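Local coordinates for protein pantothenate kinase (Coxiella burnetii, PDB 3TQC) that catalyses the ATP-dependent phosphorylation of pantothenate to 4'-phosphopantothenate, the first step of coenzyme A biosynthesis, at residues 69-74 with 119-124; 90-95 with 195-200; 58-63 with 113-118. All blocks are in the same frame, centred on the assembly; numbering follows the deposited sequence.

In the fold
All three contacts sit in the P-loop kinase fold of the chain, which carries bound ADP. Contact 2 pairs two parallel strands of the central sheet; contacts 3 and 1 pack the long helix 52-84 against helix 105-116, which follows the P-loop, and against the loop that leaves that helix. Contacts 1 and 2 have centres about 9 Å apart and touch where Asn124 O lies 2.8 Å from Asp198 N. Contact 3 is about 12 Å from contact 1, centre to centre; Trp119 of contact 1 packs against its Ser63. Leu116 bridges contacts 3 and 2, meeting Ile95 and Ile199. Contact 3 comes closest to the nucleotide: the Tyr59 side chain lies about 4 Å from ADP.

Contact 1. Residues 69-74 with 119-124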
# COMPACT_ATOMS: atom_id res chain seq x y z
N TYR B 69 -8.19 5.97 -13.74
CA TYR B 69 -8.06 5.08 -12.59
C TYR B 69 -9.38 4.91 -11.87
O TYR B 69 -9.74 3.81 -11.51
CB TYR B 69 -7.00 5.57 -11.60
CG TYR B 69 -5.59 5.27 -12.03
CD1 TYR B 69 -4.85 4.27 -11.41
CD2 TYR B 69 -4.99 5.98 -13.06
CE1 TYR B 69 -3.55 3.99 -11.81
CE2 TYR B 69 -3.69 5.71 -13.46
CZ TYR B 69 -2.98 4.70 -12.84
OH TYR B 69 -1.69 4.42 -13.25
N VAL B 70 -10.09 6.01 -11.66
CA VAL B 70 -11.36 5.92 -10.95
C VAL B 70 -12.38 5.12 -11.74
O VAL B 70 -13.03 4.24 -11.19
CB VAL B 70 -11.92 7.30 -10.62
CG1 VAL B 70 -13.26 7.18 -9.95
CG2 VAL B 70 -10.94 8.05 -9.76
N THR B 71 -12.51 5.40 -13.04
CA THR B 71 -13.55 4.72 -13.82
C THR B 71 -13.17 3.24 -14.03
O THR B 71 -14.04 2.39 -14.09
CB THR B 71 -13.87 5.42 -15.17
OG1 THR B 71 -12.82 5.18 -16.09
CG2 THR B 71 -14.07 6.92 -15.00
N ALA B 72 -11.88 2.94 -14.11
CA ALA B 72 -11.41 1.55 -14.14
C ALA B 72 -11.84 0.78 -12.89
O ALA B 72 -12.29 -0.37 -12.99
CB ALA B 72 -9.88 1.48 -14.29
N ARG B 73 -11.69 1.42 -11.73
CA ARG B 73 -12.06 0.80 -10.45
C ARG B 73 -13.57 0.61 -10.41
O ARG B 73 -14.07 -0.40 -9.93
CB ARG B 73 -11.57 1.68 -9.29
CG ARG B 73 -11.60 1.09 -7.87
CD ARG B 73 -11.17 -0.36 -7.75
NE ARG B 73 -9.84 -0.68 -8.27
CZ ARG B 73 -8.88 -1.31 -7.59
NH1 ARG B 73 -9.04 -1.66 -6.33
NH2 ARG B 73 -7.73 -1.59 -8.18
N GLN B 74 -14.30 1.59 -10.93
CA GLN B 74 -15.75 1.46 -11.03
C GLN B 74 -16.14 0.29 -11.92
O GLN B 74 -17.02 -0.49 -11.57
CB GLN B 74 -16.38 2.75 -11.54
CG GLN B 74 -16.24 3.91 -10.56
CD GLN B 74 -16.86 5.19 -11.09
OE1 GLN B 74 -17.28 5.26 -12.25
NE2 GLN B 74 -16.94 6.22 -10.23
N TRP B 119 -16.26 15.01 -14.76
CA TRP B 119 -16.59 13.76 -15.44
C TRP B 119 -17.81 13.06 -14.86
O TRP B 119 -17.87 12.81 -13.67
CB TRP B 119 -15.40 12.81 -15.44
CG TRP B 119 -14.44 13.16 -16.48
CD1 TRP B 119 -14.56 12.91 -17.82
CD2 TRP B 119 -13.23 13.88 -16.32
NE1 TRP B 119 -13.48 13.42 -18.49
CE2 TRP B 119 -12.65 14.02 -17.59
CE3 TRP B 119 -12.59 14.42 -15.21
CZ2 TRP B 119 -11.45 14.68 -17.78
CZ3 TRP B 119 -11.40 15.08 -15.41
CH2 TRP B 119 -10.83 15.19 -16.69
N PRO B 120 -18.79 12.72 -15.73
CA PRO B 120 -20.06 12.23 -15.23
C PRO B 120 -20.01 10.87 -14.54
O PRO B 120 -20.98 10.51 -13.88
CB PRO B 120 -20.94 12.19 -16.50
CG PRO B 120 -20.00 12.05 -17.61
CD PRO B 120 -18.78 12.83 -17.20
N ASP B 121 -18.93 10.12 -14.67
CA ASP B 121 -18.78 8.88 -13.88
C ASP B 121 -18.42 9.16 -12.43
O ASP B 121 -18.52 8.26 -11.61
CB ASP B 121 -17.73 7.93 -14.48
CG ASP B 121 -18.24 7.19 -15.71
OD1 ASP B 121 -19.46 7.24 -15.98
OD2 ASP B 121 -17.42 6.55 -16.40
N HIS B 122 -17.97 10.37 -12.12
CA HIS B 122 -17.59 10.67 -10.76
C HIS B 122 -17.69 12.15 -10.41
O HIS B 122 -16.72 12.77 -10.04
CB HIS B 122 -16.20 10.10 -10.47
CG HIS B 122 -15.16 10.44 -11.48
ND1 HIS B 122 -14.61 11.70 -11.60
CD2 HIS B 122 -14.54 9.67 -12.40
CE1 HIS B 122 -13.71 11.69 -12.56
NE2 HIS B 122 -13.64 10.47 -13.06
N PRO B 123 -18.91 12.71 -10.51
CA PRO B 123 -19.10 14.13 -10.26
C PRO B 123 -18.99 14.51 -8.79
O PRO B 123 -18.83 15.69 -8.48
CB PRO B 123 -20.53 14.36 -10.74
CG PRO B 123 -21.22 13.10 -10.41
CD PRO B 123 -20.20 12.01 -10.66
N ASN B 124 -19.11 13.53 -7.89
CA ASN B 124 -19.12 13.81 -6.46
C ASN B 124 -17.74 13.61 -5.87
O ASN B 124 -17.27 12.49 -5.72
CB ASN B 124 -20.15 12.96 -5.74
CG ASN B 124 -21.56 13.32 -6.15
OD1 ASN B 124 -21.86 14.49 -6.38
ND2 ASN B 124 -22.43 12.32 -6.26
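Thr71 and Asp121 bring the two backbones nearest, with CA atoms 6.7 Å apart, where one side of helix 52-84 meets a type I beta turn from Trp119 to His122. In this P-loop kinase the contact joins the long helix 52-84, which precedes the first strand of the P-loop unit, to the connection leading from helix 105-116 into edge strand 125-129. One hydrogen bond crosses it. Gln74 is extended beyond CG (chi2 180°), which carries its amide across to the turn, and NE2 donates to Asp121 O at 2.9 Å. The acceptor lies close to the amide plane, but the donor stands 38° out of the carbonyl plane of Asp121. The other end of the same amide, OE1, rests 3.5 Å from Asp121 CB, and the amide and carboxylate planes are turned 55° apart. Further along the turn the imidazole of His122 is approached by two methyl groups. Thr71 CG2 comes to the ring edge, near its plane, 3.8 Å from CD2, while Val70 CG1 arrives obliquely at 3.7 Å from that same CD2. The ring is also held by polar partners: NE2 is hydrogen-bonded to Ser67 OG, one turn earlier on the helix, and ND1 makes a weak bond to Leu116 O. Val70 and His122 both rest on Ile199 of the sheet. The same Thr71 CG2 also lies 3.6 Å from Asp121 OD2.

Contact 2. Residues 90-95 with 195-200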
# COMPACT_ATOMS: atom_id res chain seq x y z
N LYS B 90 -20.59 0.25 -4.75
CA LYS B 90 -19.20 0.69 -4.64
C LYS B 90 -18.96 1.59 -3.44
O LYS B 90 -19.86 2.22 -2.90
CB LYS B 90 -18.77 1.42 -5.91
CG LYS B 90 -19.36 2.82 -6.06
CD LYS B 90 -19.12 3.37 -7.47
CE LYS B 90 -19.67 4.79 -7.61
NZ LYS B 90 -18.72 5.83 -7.09
N VAL B 91 -17.70 1.63 -3.04
CA VAL B 91 -17.22 2.58 -2.07
C VAL B 91 -16.39 3.60 -2.89
O VAL B 91 -16.08 3.35 -4.06
CB VAL B 91 -16.35 1.88 -1.01
CG1 VAL B 91 -17.19 1.04 -0.10
CG2 VAL B 91 -15.28 1.05 -1.65
N PRO B 92 -16.02 4.73 -2.26
CA PRO B 92 -15.33 5.78 -3.01
C PRO B 92 -13.90 5.41 -3.36
O PRO B 92 -13.24 4.64 -2.66
CB PRO B 92 -15.35 6.98 -2.04
CG PRO B 92 -16.43 6.67 -1.05
CD PRO B 92 -16.31 5.16 -0.89
N TYR B 93 -13.45 5.95 -4.47
CA TYR B 93 -12.06 5.89 -4.85
C TYR B 93 -11.37 7.01 -4.08
O TYR B 93 -11.83 8.13 -4.11
CB TYR B 93 -11.94 6.11 -6.35
CG TYR B 93 -10.59 5.76 -6.88
CD1 TYR B 93 -10.32 4.50 -7.37
CD2 TYR B 93 -9.56 6.70 -6.91
CE1 TYR B 93 -9.08 4.17 -7.85
CE2 TYR B 93 -8.32 6.38 -7.37
CZ TYR B 93 -8.09 5.12 -7.86
OH TYR B 93 -6.84 4.80 -8.33
N ILE B 94 -10.29 6.70 -3.37
CA ILE B 94 -9.62 7.70 -2.54
C ILE B 94 -8.23 7.98 -3.06
O ILE B 94 -7.42 7.06 -3.19
CB ILE B 94 -9.51 7.27 -1.09
CG1 ILE B 94 -10.90 6.94 -0.52
CG2 ILE B 94 -8.86 8.36 -0.28
CD1 ILE B 94 -10.95 6.95 1.01
N ILE B 95 -7.96 9.25 -3.34
CA ILE B 95 -6.68 9.68 -3.86
C ILE B 95 -5.95 10.45 -2.76
O ILE B 95 -6.47 11.42 -2.22
CB ILE B 95 -6.88 10.60 -5.07
CG1 ILE B 95 -7.56 9.84 -6.22
CG2 ILE B 95 -5.55 11.17 -5.56
CD1 ILE B 95 -8.10 10.78 -7.33
N ASP B 195 -20.15 11.86 2.31
CA ASP B 195 -21.29 10.97 2.15
C ASP B 195 -21.23 10.10 0.89
O ASP B 195 -21.98 10.31 -0.07
CB ASP B 195 -22.59 11.77 2.16
CG ASP B 195 -23.82 10.88 2.10
OD1 ASP B 195 -23.75 9.74 2.62
OD2 ASP B 195 -24.86 11.32 1.54
N GLN B 196 -20.37 9.09 0.95
CA GLN B 196 -20.10 8.18 -0.18
C GLN B 196 -20.01 8.89 -1.52
O GLN B 196 -20.71 8.54 -2.46
CB GLN B 196 -21.12 7.03 -0.22
CG GLN B 196 -20.97 6.12 0.98
CD GLN B 196 -19.65 5.36 0.99
OE1 GLN B 196 -18.91 5.40 1.97
NE2 GLN B 196 -19.37 4.66 -0.10
N PRO B 197 -19.11 9.88 -1.62
CA PRO B 197 -18.89 10.51 -2.91
C PRO B 197 -18.21 9.50 -3.82
O PRO B 197 -17.91 8.38 -3.40
CB PRO B 197 -17.93 11.63 -2.58
CG PRO B 197 -17.11 11.07 -1.46
CD PRO B 197 -18.06 10.24 -0.65
N ASP B 198 -17.96 9.87 -5.06
CA ASP B 198 -17.30 8.97 -5.97
C ASP B 198 -15.81 8.97 -5.69
O ASP B 198 -15.14 7.97 -5.87
CB ASP B 198 -17.58 9.42 -7.40
CG ASP B 198 -19.05 9.40 -7.71
OD1 ASP B 198 -19.60 8.26 -7.72
OD2 ASP B 198 -19.63 10.50 -7.92
N ILE B 199 -15.31 10.13 -5.27
CA ILE B 199 -13.89 10.31 -5.02
C ILE B 199 -13.69 11.08 -3.73
O ILE B 199 -14.41 12.06 -3.46
CB ILE B 199 -13.22 11.07 -6.17
CG1 ILE B 199 -13.35 10.27 -7.49
CG2 ILE B 199 -11.76 11.38 -5.82
CD1 ILE B 199 -12.88 11.06 -8.74
N VAL B 200 -12.73 10.63 -2.93
CA VAL B 200 -12.28 11.37 -1.79
C VAL B 200 -10.84 11.72 -2.05
O VAL B 200 -10.03 10.85 -2.38
CB VAL B 200 -12.36 10.54 -0.49
CG1 VAL B 200 -11.74 11.30 0.67
CG2 VAL B 200 -13.82 10.15 -0.21
O HOH W 1 -16.00 5.87 -7.65
O HOH W 2 -18.81 6.18 -4.10
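Lys90 NZ is gripped by three partners: Asp198 OD1 in a 2.7 Å salt bridge, and two waters. The lysine chain is straight through chi2 and chi3 and turns at its last bond (chi4 83°), bringing NZ to the anti lone pair of OD1, while Asp198 OD2 accepts a hydrogen bond from the backbone N of Asn124. One water accepts from Lys90 NZ at 2.8 Å and donates a hydrogen bond to Asp198 O; a second accepts from Lys90 NZ at 3.0 Å. This polar cluster lies just before the start of the parallel pair 93-99 and 199-203, in the central sheet of the P-loop kinase fold. Tyr93 N donates to Asp198 O, Tyr93 O accepts from Val200 N at 2.9 Å, and Ile95 N reaches Val200 O at 2.8 Å. Two CA-H...O contacts, from Ile199 CA to Tyr93 O and from Ile94 CA to Val200 O, fill in between them. On one face Ile94 and Val200 run alongside each other, CG1 of Ile94 against CB of Val200, with Ile167 of helix 157-168 against Ile94. Pro92 packs its CG against Pro197 CD at 3.9 Å. Across the other face, Ile95 CD1 meets Ile199 CG2 at 4.0 Å.

Contact 3. Residues 58-63 with 113-118; sequences IYLPLS and KALLSR
Apolar packing carries most of this contact, and Leu115 is its hub. With CG anti to the carbonyl carbon (chi1 -69°) and the chain extended at chi2, its CD1 methyl is pushed onto the backbone of helix 52-84, 3.3 Å from Tyr59 O and 3.7 Å from Tyr59 CB. Its other methyl, CD2, faces Leu60 CD1 at 4.2 Å, and its CB rests 3.6 Å from Ser63 OG. Leu116 CD2 meets helix 52-84 one turn further on, 3.3 Å from Ser63 O. At the partly exposed end of the contact, Leu60 CD1 lies over one face of the Arg118 guanidinium, 3.8 Å above the plane and offset toward its edge, the leucine chain running across the arginine. No hydrogen bond spans the segments; Ser63 OG, Ser117 OG and Arg118 NH2 find partners elsewhere. Ser63 OG donates to Leu60 O at 2.6 Å, in the carbonyl plane on a lone pair, in the turn where Pro61 kinks the helix. Ser117 OG also bonds back to Ala114 O, tilted out of its carbonyl plane, and meets Lys42 NZ; Arg118 NH2 forms a salt bridge with Asp39. Tyr59 also packs on Thr108 and Val111 of helix 105-116, near the bound ADP. The arrangement is helix 52-84 packed on helix 105-116, the helix that follows the P-loop in the strand-loop-helix of P-loop kinases.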
# COMPACT_ATOMS: atom_id res chain seq x y z
N ILE B 58 -1.33 21.29 -16.85
CA ILE B 58 -0.96 20.24 -15.91
C ILE B 58 -2.17 19.58 -15.25
O ILE B 58 -2.38 18.38 -15.38
CB ILE B 58 -0.02 20.76 -14.82
CG1 ILE B 58 1.23 21.40 -15.44
CG2 ILE B 58 0.40 19.63 -13.90
CD1 ILE B 58 2.16 20.39 -16.08
N TYR B 59 -2.97 20.37 -14.54
CA TYR B 59 -4.02 19.80 -13.67
C TYR B 59 -5.21 19.21 -14.40
O TYR B 59 -5.77 18.20 -13.97
CB TYR B 59 -4.44 20.81 -12.60
CG TYR B 59 -3.24 21.10 -11.73
CD1 TYR B 59 -2.83 20.17 -10.80
CD2 TYR B 59 -2.48 22.25 -11.90
CE1 TYR B 59 -1.71 20.39 -10.03
CE2 TYR B 59 -1.36 22.48 -11.13
CZ TYR B 59 -0.99 21.53 -10.19
OH TYR B 59 0.12 21.73 -9.41
N LEU B 60 -5.58 19.81 -15.52
CA LEU B 60 -6.64 19.25 -16.34
C LEU B 60 -6.25 17.85 -16.86
O LEU B 60 -6.97 16.90 -16.61
CB LEU B 60 -7.04 20.19 -17.46
CG LEU B 60 -8.15 19.67 -18.38
CD1 LEU B 60 -9.32 19.13 -17.56
CD2 LEU B 60 -8.61 20.77 -19.33
N PRO B 61 -5.11 17.73 -17.56
CA PRO B 61 -4.75 16.37 -17.98
C PRO B 61 -4.45 15.42 -16.81
O PRO B 61 -4.70 14.21 -16.92
CB PRO B 61 -3.51 16.57 -18.86
CG PRO B 61 -3.08 17.99 -18.67
CD PRO B 61 -4.27 18.76 -18.18
N LEU B 62 -3.92 15.95 -15.71
CA LEU B 62 -3.72 15.15 -14.52
C LEU B 62 -5.06 14.60 -14.08
O LEU B 62 -5.18 13.42 -13.79
CB LEU B 62 -3.05 15.94 -13.40
CG LEU B 62 -2.93 15.22 -12.05
CD1 LEU B 62 -2.35 13.82 -12.22
CD2 LEU B 62 -2.11 16.03 -11.02
N SER B 63 -6.08 15.45 -14.07
CA SER B 63 -7.40 14.99 -13.67
C SER B 63 -7.93 13.92 -14.62
O SER B 63 -8.54 12.95 -14.16
CB SER B 63 -8.39 16.14 -13.52
OG SER B 63 -8.82 16.63 -14.78
N LYS B 113 -10.22 18.61 -7.08
CA LYS B 113 -11.61 18.41 -6.67
C LYS B 113 -12.54 19.03 -7.70
O LYS B 113 -13.47 18.38 -8.15
CB LYS B 113 -11.90 18.98 -5.28
CG LYS B 113 -13.41 19.10 -4.91
CD LYS B 113 -13.57 19.77 -3.55
CE LYS B 113 -15.03 19.86 -3.04
NZ LYS B 113 -15.97 20.30 -4.12
N ALA B 114 -12.26 20.27 -8.09
CA ALA B 114 -13.04 20.93 -9.13
C ALA B 114 -12.97 20.18 -10.46
O ALA B 114 -13.99 19.94 -11.07
CB ALA B 114 -12.61 22.38 -9.30
N LEU B 115 -11.76 19.80 -10.88
CA LEU B 115 -11.57 19.17 -12.19
C LEU B 115 -12.07 17.74 -12.25
O LEU B 115 -12.72 17.37 -13.21
CB LEU B 115 -10.09 19.19 -12.59
CG LEU B 115 -9.52 20.58 -12.91
CD1 LEU B 115 -8.02 20.45 -13.27
CD2 LEU B 115 -10.28 21.21 -14.02
N LEU B 116 -11.78 16.94 -11.24
CA LEU B 116 -12.25 15.56 -11.23
C LEU B 116 -13.77 15.48 -11.29
O LEU B 116 -14.31 14.53 -11.84
CB LEU B 116 -11.73 14.79 -10.03
CG LEU B 116 -10.25 14.40 -10.12
CD1 LEU B 116 -9.77 13.81 -8.83
CD2 LEU B 116 -10.06 13.41 -11.25
N SER B 117 -14.46 16.49 -10.76
CA SER B 117 -15.90 16.47 -10.68
C SER B 117 -16.58 16.69 -12.04
O SER B 117 -17.75 16.41 -12.18
CB SER B 117 -16.38 17.50 -9.66
OG SER B 117 -16.54 18.78 -10.24
N ARG B 118 -15.83 17.18 -13.03
CA ARG B 118 -16.39 17.43 -14.37
C ARG B 118 -16.80 16.17 -15.13
O ARG B 118 -17.59 16.26 -16.06
CB ARG B 118 -15.40 18.22 -15.24
CG ARG B 118 -14.30 17.37 -15.88
CD ARG B 118 -13.03 18.19 -16.21
NE ARG B 118 -13.25 19.29 -17.17
CZ ARG B 118 -13.21 19.18 -18.49
NH1 ARG B 118 -13.01 18.02 -19.10
NH2 ARG B 118 -13.41 20.27 -19.24